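DNA methyltransferase (Nicotiana tabacum, PDB 4ONQ) probably methylates cytosine in DNA at C5 using S-adenosylmethionine, this chain being the catalytic domain of a plant DRM enzyme with sinefungin bound. Local coordinates at residues 38-43 with 81-86; 211-216 with 244-249; 233-238 with 309-314; 255-260 with 281-286. The protein carries 5 engineered substitutions. All blocks are in the same frame, centred on the assembly; numbering follows the deposited sequence.

Interaction 1 of 4, residues 38-43 with 81-86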
# COMPACT_ATOMS: atom_id res chain seq x y z
N PRO A 38 -3.20 -21.98 -1.79
CA PRO A 38 -2.58 -20.85 -2.49
C PRO A 38 -1.63 -20.07 -1.60
O PRO A 38 -1.55 -20.35 -0.40
CB PRO A 38 -3.78 -19.96 -2.79
CG PRO A 38 -4.64 -20.13 -1.59
CD PRO A 38 -4.49 -21.59 -1.18
N PHE A 39 -0.92 -19.12 -2.18
CA PHE A 39 -0.18 -18.13 -1.41
C PHE A 39 -1.16 -17.06 -0.96
O PHE A 39 -2.07 -16.70 -1.70
CB PHE A 39 0.93 -17.50 -2.24
CG PHE A 39 2.15 -18.37 -2.39
CD1 PHE A 39 2.97 -18.62 -1.30
CD2 PHE A 39 2.47 -18.92 -3.61
CE1 PHE A 39 4.09 -19.41 -1.44
CE2 PHE A 39 3.59 -19.72 -3.75
CZ PHE A 39 4.41 -19.96 -2.66
N PHE A 40 -1.00 -16.56 0.26
CA PHE A 40 -1.86 -15.48 0.71
C PHE A 40 -1.08 -14.34 1.32
O PHE A 40 -0.01 -14.53 1.90
CB PHE A 40 -2.97 -15.98 1.64
CG PHE A 40 -2.52 -16.26 3.05
CD1 PHE A 40 -2.54 -15.26 4.01
CD2 PHE A 40 -2.11 -17.53 3.41
CE1 PHE A 40 -2.14 -15.52 5.31
CE2 PHE A 40 -1.70 -17.79 4.71
CZ PHE A 40 -1.72 -16.79 5.66
N TYR A 41 -1.64 -13.14 1.19
CA TYR A 41 -0.98 -11.92 1.62
C TYR A 41 -2.05 -11.02 2.21
O TYR A 41 -2.97 -10.59 1.52
CB TYR A 41 -0.33 -11.26 0.40
CG TYR A 41 0.60 -10.11 0.70
CD1 TYR A 41 1.94 -10.32 1.05
CD2 TYR A 41 0.14 -8.79 0.59
CE1 TYR A 41 2.79 -9.25 1.30
CE2 TYR A 41 0.98 -7.72 0.83
CZ TYR A 41 2.29 -7.95 1.19
OH TYR A 41 3.11 -6.87 1.41
N TYR A 42 -1.94 -10.76 3.51
CA TYR A 42 -2.89 -9.91 4.22
C TYR A 42 -2.19 -8.70 4.82
O TYR A 42 -1.14 -8.83 5.45
CB TYR A 42 -3.61 -10.68 5.33
CG TYR A 42 -4.62 -9.81 6.04
CD1 TYR A 42 -5.83 -9.50 5.45
CD2 TYR A 42 -4.34 -9.26 7.29
CE1 TYR A 42 -6.74 -8.69 6.07
CE2 TYR A 42 -5.25 -8.44 7.92
CZ TYR A 42 -6.46 -8.16 7.31
OH TYR A 42 -7.39 -7.34 7.92
N GLU A 43 -2.77 -7.52 4.63
CA GLU A 43 -2.17 -6.29 5.13
C GLU A 43 -3.09 -5.60 6.13
O GLU A 43 -4.29 -5.48 5.91
CB GLU A 43 -1.87 -5.34 3.97
CG GLU A 43 -1.35 -3.97 4.40
CD GLU A 43 -2.28 -2.83 4.00
OE1 GLU A 43 -3.47 -3.10 3.72
OE2 GLU A 43 -1.82 -1.68 3.96
N GLY A 81 1.52 -4.19 9.22
CA GLY A 81 1.77 -5.59 9.51
C GLY A 81 1.23 -6.46 8.39
O GLY A 81 0.06 -6.34 8.01
N TYR A 82 2.08 -7.32 7.85
CA TYR A 82 1.69 -8.22 6.76
C TYR A 82 1.74 -9.68 7.20
O TYR A 82 2.80 -10.18 7.57
CB TYR A 82 2.60 -8.02 5.54
CG TYR A 82 2.68 -6.60 5.05
CD1 TYR A 82 1.84 -6.13 4.04
CD2 TYR A 82 3.61 -5.71 5.58
CE1 TYR A 82 1.93 -4.83 3.58
CE2 TYR A 82 3.70 -4.41 5.14
CZ TYR A 82 2.86 -3.97 4.14
OH TYR A 82 2.96 -2.67 3.71
N ILE A 83 0.60 -10.35 7.16
CA ILE A 83 0.55 -11.77 7.43
C ILE A 83 0.57 -12.51 6.11
O ILE A 83 -0.30 -12.30 5.27
CB ILE A 83 -0.75 -12.16 8.16
CG1 ILE A 83 -0.94 -11.30 9.41
CG2 ILE A 83 -0.75 -13.65 8.49
CD1 ILE A 83 -0.35 -11.91 10.66
N HIS A 84 1.56 -13.38 5.91
CA HIS A 84 1.64 -14.11 4.66
C HIS A 84 2.35 -15.46 4.79
O HIS A 84 2.95 -15.75 5.82
CB HIS A 84 2.33 -13.25 3.59
CG HIS A 84 3.71 -12.82 3.97
ND1 HIS A 84 4.83 -13.56 3.66
CD2 HIS A 84 4.16 -11.73 4.63
CE1 HIS A 84 5.91 -12.94 4.11
NE2 HIS A 84 5.53 -11.83 4.70
N ASN A 85 2.26 -16.27 3.74
CA ASN A 85 2.92 -17.57 3.71
C ASN A 85 3.89 -17.68 2.54
O ASN A 85 4.12 -18.77 2.00
CB ASN A 85 1.87 -18.69 3.66
CG ASN A 85 1.02 -18.65 2.40
OD1 ASN A 85 1.08 -17.70 1.61
ND2 ASN A 85 0.21 -19.69 2.20
N LEU A 86 4.46 -16.55 2.14
CA LEU A 86 5.41 -16.49 1.04
C LEU A 86 6.79 -16.86 1.52
O LEU A 86 7.09 -16.72 2.71
CB LEU A 86 5.47 -15.07 0.48
CG LEU A 86 4.15 -14.45 0.03
CD1 LEU A 86 4.27 -12.94 -0.12
CD2 LEU A 86 3.71 -15.09 -1.27
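N85 meets P38 and F40 through its carboxamide. OD1 accepts from F40 N at 2.7 Å in a nearly straight bond. ND2 donates to P38 O at 3.2 Å, which it meets on a lone pair, and it also bonds A34 O. CG of N85 sits between its own backbone N and carbonyl carbon (chi1 63°), which turns the amide back to the F40 backbone. The F40 ring rests beside this amide, CD2 being 3.4 Å from N85 ND2. N85 N and H84 CA lie over one face of the ring. With an alanine here, F40 N and P38 O would probably lose these partners, and a gap would open beside the F40 ring. The two strands run antiparallel in the sheet of the class I methyltransferase fold. Y42 N donates to I83 O at 2.9 Å, and I83 N returns a bond to Y42 O. The face opposite Y42 and I83 carries an aromatic cluster of Y41, Y82 and H84. Y41 brings its OH to 3.0 Å from Y82 CD1, the two ring planes being 33° apart. That OH is hydrogen-bonded to H219. At the other end of the Y41 ring, CD1 touches L86 CD1 at 3.7 Å.

Interaction 2 of 4, residues 211-216 with 244-249. With SFG (sinefungin), chain C.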
# COMPACT_ATOMS: atom_id res chain seq x y z
N PHE A 211 -2.24 0.29 -1.03
CA PHE A 211 -0.93 -0.29 -0.72
C PHE A 211 0.14 0.72 -1.10
O PHE A 211 -0.07 1.55 -1.98
CB PHE A 211 -0.67 -1.53 -1.58
CG PHE A 211 -1.43 -2.74 -1.16
CD1 PHE A 211 -1.71 -3.00 0.16
CD2 PHE A 211 -1.86 -3.66 -2.12
CE1 PHE A 211 -2.40 -4.14 0.54
CE2 PHE A 211 -2.55 -4.80 -1.76
CZ PHE A 211 -2.82 -5.04 -0.42
N GLN A 212 1.30 0.64 -0.46
CA GLN A 212 2.48 1.26 -1.03
C GLN A 212 3.07 0.21 -1.97
O GLN A 212 3.48 -0.86 -1.52
CB GLN A 212 3.48 1.65 0.05
CG GLN A 212 4.45 2.76 -0.35
CD GLN A 212 5.46 2.31 -1.39
OE1 GLN A 212 6.00 1.21 -1.31
NE2 GLN A 212 5.72 3.17 -2.38
N VAL A 213 3.06 0.49 -3.26
CA VAL A 213 3.40 -0.50 -4.28
C VAL A 213 4.82 -1.09 -4.22
O VAL A 213 5.02 -2.28 -4.46
CB VAL A 213 3.07 0.03 -5.70
CG1 VAL A 213 3.53 -0.94 -6.76
CG2 VAL A 213 1.57 0.30 -5.83
N ASP A 214 5.82 -0.26 -3.89
CA ASP A 214 7.21 -0.73 -3.86
C ASP A 214 7.42 -1.77 -2.74
O ASP A 214 8.14 -2.76 -2.92
CB ASP A 214 8.19 0.43 -3.67
CG ASP A 214 8.05 1.52 -4.73
OD1 ASP A 214 8.63 1.36 -5.82
OD2 ASP A 214 7.37 2.53 -4.47
N THR A 215 6.77 -1.54 -1.61
CA THR A 215 6.84 -2.43 -0.45
C THR A 215 6.24 -3.80 -0.78
O THR A 215 6.89 -4.86 -0.66
CB THR A 215 6.06 -1.80 0.76
OG1 THR A 215 6.48 -0.45 0.95
CG2 THR A 215 6.29 -2.58 2.04
N VAL A 216 4.99 -3.76 -1.21
CA VAL A 216 4.27 -4.97 -1.58
C VAL A 216 5.01 -5.74 -2.67
O VAL A 216 5.12 -6.96 -2.61
CB VAL A 216 2.86 -4.63 -2.07
CG1 VAL A 216 2.16 -5.89 -2.57
CG2 VAL A 216 2.06 -3.98 -0.95
N GLU A 244 -2.14 -5.71 -8.02
CA GLU A 244 -2.03 -5.98 -9.45
C GLU A 244 -0.91 -5.15 -10.08
O GLU A 244 -0.17 -5.64 -10.94
CB GLU A 244 -3.37 -5.70 -10.15
CG GLU A 244 -4.54 -6.57 -9.67
CD GLU A 244 -5.20 -6.06 -8.38
OE1 GLU A 244 -4.54 -5.35 -7.60
OE2 GLU A 244 -6.39 -6.38 -8.15
N VAL A 245 -0.78 -3.91 -9.63
CA VAL A 245 0.26 -3.02 -10.12
C VAL A 245 1.63 -3.49 -9.66
O VAL A 245 2.61 -3.41 -10.40
CB VAL A 245 0.01 -1.56 -9.69
CG1 VAL A 245 1.20 -0.68 -10.04
CG2 VAL A 245 -1.25 -1.04 -10.34
N ALA A 246 1.70 -4.00 -8.43
CA ALA A 246 2.93 -4.57 -7.92
C ALA A 246 3.37 -5.78 -8.77
O ALA A 246 4.50 -5.84 -9.23
CB ALA A 246 2.77 -4.97 -6.46
N LEU A 247 2.46 -6.72 -8.99
CA LEU A 247 2.75 -7.88 -9.83
C LEU A 247 3.15 -7.47 -11.23
O LEU A 247 4.05 -8.06 -11.83
CB LEU A 247 1.54 -8.81 -9.91
CG LEU A 247 1.09 -9.42 -8.59
CD1 LEU A 247 -0.27 -10.08 -8.76
CD2 LEU A 247 2.13 -10.42 -8.09
N TYR A 248 2.49 -6.45 -11.76
CA TYR A 248 2.77 -5.98 -13.11
C TYR A 248 4.16 -5.36 -13.21
O TYR A 248 4.89 -5.60 -14.17
CB TYR A 248 1.71 -4.99 -13.57
CG TYR A 248 2.05 -4.27 -14.85
CD1 TYR A 248 1.90 -4.91 -16.08
CD2 TYR A 248 2.51 -2.96 -14.84
CE1 TYR A 248 2.20 -4.25 -17.26
CE2 TYR A 248 2.82 -2.30 -16.01
CZ TYR A 248 2.66 -2.95 -17.22
OH TYR A 248 2.96 -2.30 -18.40
N ARG A 249 4.53 -4.56 -12.22
CA ARG A 249 5.83 -3.91 -12.25
C ARG A 249 6.95 -4.92 -12.03
O ARG A 249 8.09 -4.69 -12.43
CB ARG A 249 5.89 -2.79 -11.21
CG ARG A 249 4.93 -1.66 -11.51
CD ARG A 249 5.10 -0.50 -10.56
NE ARG A 249 6.44 0.08 -10.65
CZ ARG A 249 6.94 0.93 -9.76
NH1 ARG A 249 6.21 1.29 -8.71
NH2 ARG A 249 8.17 1.40 -9.91
N SFG C . -5.94 -2.57 -1.49
CA SFG C . -6.49 -1.28 -1.94
C SFG C . -5.40 -0.59 -2.75
O SFG C . -4.26 -1.11 -2.75
OXT SFG C . -5.75 0.40 -3.43
CB SFG C . -6.94 -0.48 -0.70
CG SFG C . -8.11 -1.30 -0.16
CD SFG C . -8.85 -0.88 1.13
NE SFG C . -8.00 -0.90 2.32
C5' SFG C . -9.99 -1.93 1.14
C4' SFG C . -10.70 -1.46 -0.16
O4' SFG C . -11.88 -1.98 0.61
C3' SFG C . -11.53 -0.25 -0.55
O3' SFG C . -11.91 -0.31 -1.91
C2' SFG C . -12.68 -0.31 0.37
O2' SFG C . -13.68 0.62 -0.06
C1' SFG C . -13.04 -1.71 -0.20
N9 SFG C . -14.26 -2.23 0.47
C8 SFG C . -14.95 -1.75 1.49
N7 SFG C . -15.94 -2.60 1.75
C5 SFG C . -15.85 -3.63 0.91
C6 SFG C . -16.59 -4.73 0.76
N6 SFG C . -17.62 -4.88 1.58
N1 SFG C . -16.31 -5.66 -0.17
C2 SFG C . -15.22 -5.45 -1.01
N3 SFG C . -14.46 -4.29 -0.83
C4 SFG C . -14.78 -3.41 0.14
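V213 points its CG1 at the backbone of A246 and comes within 3.9 Å of A246 CA. The contact packs helix 213-220 against helix 242-249, which follows strand 231-236 in the Rossmann-like methyltransferase fold. CG1 of V213 stands anti to its own backbone N (chi1 175°), and this carries it to the neighbouring helix. There it also meets V245 CG1. One turn further on, V216 CG1 reaches A246 CB at 4.0 Å. The small side chain of A246 thus faces both valines, and the helices can come close. At the outer end R249 extends past V213 toward D214. D214 OD1 and R249 NH1 are 3.8 Å apart, a long salt bridge. The carboxylate and guanidinium planes are turned 82° to each other, so this is not a flat two-pronged pairing.

D214 is held from its other oxygen. Q212 NE2 donates to D214 OD2 at 2.7 Å, in the amide plane and on the anti lone pair. Q212 is the N-cap of helix 213-220. Its OE1 accepts from both T215 N, at 2.9 Å, and T215 OG1. Just before the cap, F211 belongs to the sinefungin pocket. Its backbone N donates to the sinefungin carboxylate O at 3.0 Å. The amino N of sinefungin lies 4.0 Å above the plane of the F211 ring, over its centre.

Interaction 3 of 4, residues 233-238 with 309-314. With SFG (sinefungin), chain C.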
# COMPACT_ATOMS: atom_id res chain seq x y z
N VAL A 233 -5.02 -14.59 -9.63
CA VAL A 233 -5.05 -13.84 -8.38
C VAL A 233 -6.47 -13.60 -7.89
O VAL A 233 -7.33 -13.15 -8.65
CB VAL A 233 -4.38 -12.46 -8.54
CG1 VAL A 233 -4.32 -11.75 -7.20
CG2 VAL A 233 -2.99 -12.62 -9.13
N LEU A 234 -6.72 -13.92 -6.63
CA LEU A 234 -7.93 -13.47 -5.98
C LEU A 234 -7.59 -12.22 -5.18
O LEU A 234 -6.95 -12.30 -4.13
CB LEU A 234 -8.51 -14.54 -5.06
CG LEU A 234 -9.84 -14.16 -4.40
CD1 LEU A 234 -10.82 -13.69 -5.46
CD2 LEU A 234 -10.44 -15.32 -3.62
N SER A 235 -7.98 -11.06 -5.70
CA SER A 235 -7.70 -9.79 -5.04
C SER A 235 -8.93 -9.29 -4.30
O SER A 235 -9.91 -8.88 -4.92
CB SER A 235 -7.23 -8.76 -6.07
OG SER A 235 -6.71 -7.61 -5.42
N LEU A 236 -8.86 -9.32 -2.97
CA LEU A 236 -10.01 -8.95 -2.15
C LEU A 236 -9.82 -7.55 -1.60
O LEU A 236 -8.72 -7.20 -1.18
CB LEU A 236 -10.18 -9.95 -1.00
CG LEU A 236 -10.40 -11.40 -1.42
CD1 LEU A 236 -10.47 -12.31 -0.20
CD2 LEU A 236 -11.67 -11.51 -2.24
N PHE A 237 -10.90 -6.77 -1.61
CA PHE A 237 -10.86 -5.37 -1.23
C PHE A 237 -9.74 -4.68 -2.01
O PHE A 237 -8.85 -4.08 -1.41
CB PHE A 237 -10.61 -5.23 0.27
CG PHE A 237 -11.39 -6.19 1.10
CD1 PHE A 237 -12.77 -6.08 1.20
CD2 PHE A 237 -10.76 -7.19 1.81
CE1 PHE A 237 -13.50 -6.96 1.97
CE2 PHE A 237 -11.48 -8.08 2.58
CZ PHE A 237 -12.85 -7.96 2.66
N SER A 238 -9.79 -4.80 -3.33
CA SER A 238 -8.63 -4.49 -4.17
C SER A 238 -8.38 -3.00 -4.41
O SER A 238 -7.29 -2.63 -4.85
CB SER A 238 -8.72 -5.24 -5.50
OG SER A 238 -10.01 -5.14 -6.06
N LEU A 309 -2.43 -16.82 -5.85
CA LEU A 309 -2.29 -15.83 -4.79
C LEU A 309 -3.64 -15.22 -4.43
O LEU A 309 -4.40 -14.81 -5.31
CB LEU A 309 -1.31 -14.73 -5.23
CG LEU A 309 -1.19 -13.50 -4.32
CD1 LEU A 309 -0.62 -13.88 -2.97
CD2 LEU A 309 -0.35 -12.43 -4.98
N VAL A 310 -3.94 -15.16 -3.14
CA VAL A 310 -5.05 -14.34 -2.68
C VAL A 310 -4.50 -13.23 -1.80
O VAL A 310 -3.72 -13.47 -0.89
CB VAL A 310 -6.18 -15.16 -1.99
CG1 VAL A 310 -5.67 -16.51 -1.53
CG2 VAL A 310 -6.81 -14.37 -0.85
N ILE A 311 -4.87 -12.01 -2.10
CA ILE A 311 -4.29 -10.86 -1.47
C ILE A 311 -5.37 -9.86 -1.11
O ILE A 311 -6.23 -9.60 -1.88
CB ILE A 311 -3.22 -10.24 -2.39
CG1 ILE A 311 -2.68 -8.94 -1.85
CG2 ILE A 311 -3.78 -9.99 -3.76
CD1 ILE A 311 -1.51 -8.42 -2.60
N GLY A 312 -5.31 -9.34 0.09
CA GLY A 312 -6.22 -8.33 0.55
C GLY A 312 -5.65 -7.37 1.54
O GLY A 312 -4.78 -7.67 2.27
N GLY A 313 -6.20 -6.18 1.57
CA GLY A 313 -5.70 -5.10 2.37
C GLY A 313 -6.70 -4.63 3.39
O GLY A 313 -7.63 -5.31 3.71
N SER A 314 -6.52 -3.42 3.85
CA SER A 314 -7.01 -2.96 5.12
C SER A 314 -8.47 -2.61 5.09
O SER A 314 -8.85 -1.46 5.01
CB SER A 314 -6.28 -1.68 5.42
OG SER A 314 -6.26 -0.89 4.25
N SFG C . -5.94 -2.57 -1.49
CA SFG C . -6.49 -1.28 -1.94
C SFG C . -5.40 -0.59 -2.75
O SFG C . -4.26 -1.11 -2.75
OXT SFG C . -5.75 0.40 -3.43
CB SFG C . -6.94 -0.48 -0.70
CG SFG C . -8.11 -1.30 -0.16
CD SFG C . -8.85 -0.88 1.13
NE SFG C . -8.00 -0.90 2.32
C5' SFG C . -9.99 -1.93 1.14
C4' SFG C . -10.70 -1.46 -0.16
O4' SFG C . -11.88 -1.98 0.61
C3' SFG C . -11.53 -0.25 -0.55
O3' SFG C . -11.91 -0.31 -1.91
C2' SFG C . -12.68 -0.31 0.37
O2' SFG C . -13.68 0.62 -0.06
C1' SFG C . -13.04 -1.71 -0.20
N9 SFG C . -14.26 -2.23 0.47
C8 SFG C . -14.95 -1.75 1.49
N7 SFG C . -15.94 -2.60 1.75
C5 SFG C . -15.85 -3.63 0.91
C6 SFG C . -16.59 -4.73 0.76
N6 SFG C . -17.62 -4.88 1.58
N1 SFG C . -16.31 -5.66 -0.17
C2 SFG C . -15.22 -5.45 -1.01
N3 SFG C . -14.46 -4.29 -0.83
C4 SFG C . -14.78 -3.41 0.14
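L234 is bonded on both sides of its peptide to strand 309-312. L234 N donates to L309 O at 2.8 Å, and L234 O accepts from I311 N at 2.9 Å. L236 N continues the ladder to I311 O. This is the parallel pairing of two central strands of the Rossmann-like methyltransferase sheet. Both strands end at sinefungin, and C316, the predicted active-site residue, comes two residues after S314 but is not modelled. The amino N of sinefungin makes a weak hydrogen bond to F237 O. Its NE makes another to S314 O, though S314 is poorly ordered.

L234 CB and V310 CB touch at 3.9 Å on the face covered by helix 337-352. V233 CG1 and I311 CG2 meet on the other face, also at 3.9 Å. There S235 OG bonds E244 of helix 242-249. F237 has its CG anti to the carbonyl carbon (chi1 -43°), which sets the ring beside the adenine. The edge of the ring meets the base, with F237 CD1 3.2 Å from sinefungin N3. A serine in its place lacks the ring and is likely to leave the adenine freer to shift. F237 CB lies 3.5 Å from C5' of sinefungin.

Interaction 4 of 4, residues 255-260 with 281-286. With SFG (sinefungin), chain C.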
# COMPACT_ATOMS: atom_id res chain seq x y z
N ASN A 255 -2.60 -13.85 -15.48
CA ASN A 255 -3.50 -14.62 -16.29
C ASN A 255 -4.93 -14.45 -15.91
O ASN A 255 -5.73 -14.07 -16.69
CB ASN A 255 -3.09 -16.09 -16.25
CG ASN A 255 -4.12 -16.98 -16.85
OD1 ASN A 255 -4.85 -17.64 -16.15
ND2 ASN A 255 -4.18 -17.00 -18.16
N THR A 256 -5.26 -14.61 -14.67
CA THR A 256 -6.59 -14.27 -14.37
C THR A 256 -6.59 -13.53 -13.04
O THR A 256 -5.90 -13.92 -12.15
CB THR A 256 -7.40 -15.52 -14.37
OG1 THR A 256 -8.34 -15.48 -15.44
CG2 THR A 256 -8.14 -15.64 -13.14
N VAL A 257 -7.31 -12.42 -12.95
CA VAL A 257 -7.52 -11.72 -11.69
C VAL A 257 -8.98 -11.59 -11.32
O VAL A 257 -9.76 -11.07 -12.06
CB VAL A 257 -6.91 -10.31 -11.71
CG1 VAL A 257 -7.28 -9.55 -10.45
CG2 VAL A 257 -5.42 -10.37 -11.85
N VAL A 258 -9.34 -12.06 -10.14
CA VAL A 258 -10.67 -11.85 -9.60
C VAL A 258 -10.59 -10.76 -8.54
O VAL A 258 -9.94 -10.93 -7.51
CB VAL A 258 -11.28 -13.12 -9.01
CG1 VAL A 258 -12.67 -12.83 -8.46
CG2 VAL A 258 -11.34 -14.21 -10.06
N SER A 259 -11.25 -9.65 -8.81
CA SER A 259 -11.11 -8.47 -7.98
C SER A 259 -12.44 -8.15 -7.34
O SER A 259 -13.46 -7.99 -8.02
CB SER A 259 -10.60 -7.30 -8.81
OG SER A 259 -10.43 -6.14 -8.02
N VAL A 260 -12.43 -8.07 -6.02
CA VAL A 260 -13.63 -7.78 -5.28
C VAL A 260 -13.49 -6.41 -4.67
O VAL A 260 -12.63 -6.18 -3.83
CB VAL A 260 -13.85 -8.82 -4.18
CG1 VAL A 260 -15.15 -8.53 -3.45
CG2 VAL A 260 -13.87 -10.21 -4.80
N GLY A 281 -4.83 -11.00 -20.30
CA GLY A 281 -5.53 -11.81 -19.35
C GLY A 281 -6.88 -11.29 -18.98
O GLY A 281 -7.32 -10.33 -19.49
N ASN A 282 -7.55 -12.00 -18.12
CA ASN A 282 -8.90 -11.64 -17.76
C ASN A 282 -9.16 -10.97 -16.43
O ASN A 282 -8.81 -11.49 -15.44
CB ASN A 282 -9.68 -12.91 -17.74
CG ASN A 282 -10.49 -13.05 -18.94
OD1 ASN A 282 -10.24 -13.90 -19.74
ND2 ASN A 282 -11.42 -12.16 -19.12
N LEU A 283 -9.84 -9.85 -16.44
CA LEU A 283 -10.13 -9.18 -15.21
C LEU A 283 -11.60 -9.35 -14.87
O LEU A 283 -12.45 -9.00 -15.60
CB LEU A 283 -9.73 -7.73 -15.35
CG LEU A 283 -10.21 -6.78 -14.29
CD1 LEU A 283 -9.66 -7.09 -12.92
CD2 LEU A 283 -10.02 -5.34 -14.66
N ILE A 284 -11.89 -9.89 -13.70
CA ILE A 284 -13.27 -10.10 -13.33
C ILE A 284 -13.64 -9.39 -12.06
O ILE A 284 -13.07 -9.63 -11.04
CB ILE A 284 -13.54 -11.58 -13.16
CG1 ILE A 284 -13.23 -12.29 -14.44
CG2 ILE A 284 -14.98 -11.82 -12.84
CD1 ILE A 284 -13.45 -13.76 -14.37
N HIS A 285 -14.65 -8.55 -12.12
CA HIS A 285 -15.05 -7.76 -10.96
C HIS A 285 -16.29 -8.28 -10.23
O HIS A 285 -17.28 -8.67 -10.86
CB HIS A 285 -15.24 -6.28 -11.33
CG HIS A 285 -14.01 -5.45 -11.15
ND1 HIS A 285 -13.32 -5.38 -9.96
CD2 HIS A 285 -13.34 -4.64 -12.01
CE1 HIS A 285 -12.28 -4.57 -10.09
NE2 HIS A 285 -12.28 -4.11 -11.33
N PHE A 286 -16.22 -8.28 -8.91
CA PHE A 286 -17.38 -8.51 -8.06
C PHE A 286 -17.50 -7.33 -7.13
O PHE A 286 -16.49 -6.73 -6.75
CB PHE A 286 -17.22 -9.79 -7.25
CG PHE A 286 -17.36 -11.04 -8.05
CD1 PHE A 286 -18.61 -11.57 -8.31
CD2 PHE A 286 -16.24 -11.70 -8.54
CE1 PHE A 286 -18.75 -12.73 -9.05
CE2 PHE A 286 -16.37 -12.86 -9.27
CZ PHE A 286 -17.63 -13.37 -9.53
N SFG C . -5.94 -2.57 -1.49
CA SFG C . -6.49 -1.28 -1.94
C SFG C . -5.40 -0.59 -2.75
O SFG C . -4.26 -1.11 -2.75
OXT SFG C . -5.75 0.40 -3.43
CB SFG C . -6.94 -0.48 -0.70
CG SFG C . -8.11 -1.30 -0.16
CD SFG C . -8.85 -0.88 1.13
NE SFG C . -8.00 -0.90 2.32
C5' SFG C . -9.99 -1.93 1.14
C4' SFG C . -10.70 -1.46 -0.16
O4' SFG C . -11.88 -1.98 0.61
C3' SFG C . -11.53 -0.25 -0.55
O3' SFG C . -11.91 -0.31 -1.91
C2' SFG C . -12.68 -0.31 0.37
O2' SFG C . -13.68 0.62 -0.06
C1' SFG C . -13.04 -1.71 -0.20
N9 SFG C . -14.26 -2.23 0.47
C8 SFG C . -14.95 -1.75 1.49
N7 SFG C . -15.94 -2.60 1.75
C5 SFG C . -15.85 -3.63 0.91
C6 SFG C . -16.59 -4.73 0.76
N6 SFG C . -17.62 -4.88 1.58
N1 SFG C . -16.31 -5.66 -0.17
C2 SFG C . -15.22 -5.45 -1.01
N3 SFG C . -14.46 -4.29 -0.83
C4 SFG C . -14.78 -3.41 0.14
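H285 brings its imidazole up to S259 of the neighbouring strand. CB starts 4.1 Å from S259 O, and CG is equally far from it. ND1 comes closer and donates to S259 O at 3.3 Å. The bond is bent, and ND1 stands 57° out of the carbonyl plane, so it is not aimed at a lone pair. At the tip of the ring, CE1 lies 3.2 Å from S259 OG and also touches S259 CB. L283 CD1 sits over one face of the imidazole, offset toward the rim. S259 O also accepts from F286 N at 2.9 Å, so two donors grip this one carbonyl.

The backbones pair in parallel, residue for residue. S259 N donates to I284 O in a nearly straight bond, and I284 N to V257 O. On the face away from H285, F286 turns the edge of its ring to V258. Its CD2 is 3.7 Å from V258 CG1, close to the ring plane. V260 CG1 faces the ligand, 3.9 Å from C2 of the sinefungin adenine.

The two strands belong to a beta-alpha-beta crossover, joined through helix 264-276. That helix covers the H285 face through R267 and V270. Helix 294-304 covers the F286 face through R296 and L300. Strand 231-236 flanks 254-260 on its other side, and strand 282-286 forms the edge of the sheet.

Interactions 1, 3 and 4 belong to one mixed sheet. Interaction 3 is central and parallel. Interaction 1 lies on one side of it and is antiparallel. Interaction 4 is parallel and reaches the outermost strand on the other side. Strand 39-45 borders 309-312, so F39 O probably bonds V310 N. Strand 231-236 borders 254-260 in the same way. Interaction 2 is different: it joins two helices by valine and alanine packing, with no hydrogen bond across. Interactions 1 to 3 are buried, while interaction 4 is partly exposed. Side-chain amide bonds and aromatic rings mark interaction 1, and backbone ladders dominate 3 and 4. Interactions 2, 3 and 4 all touch sinefungin.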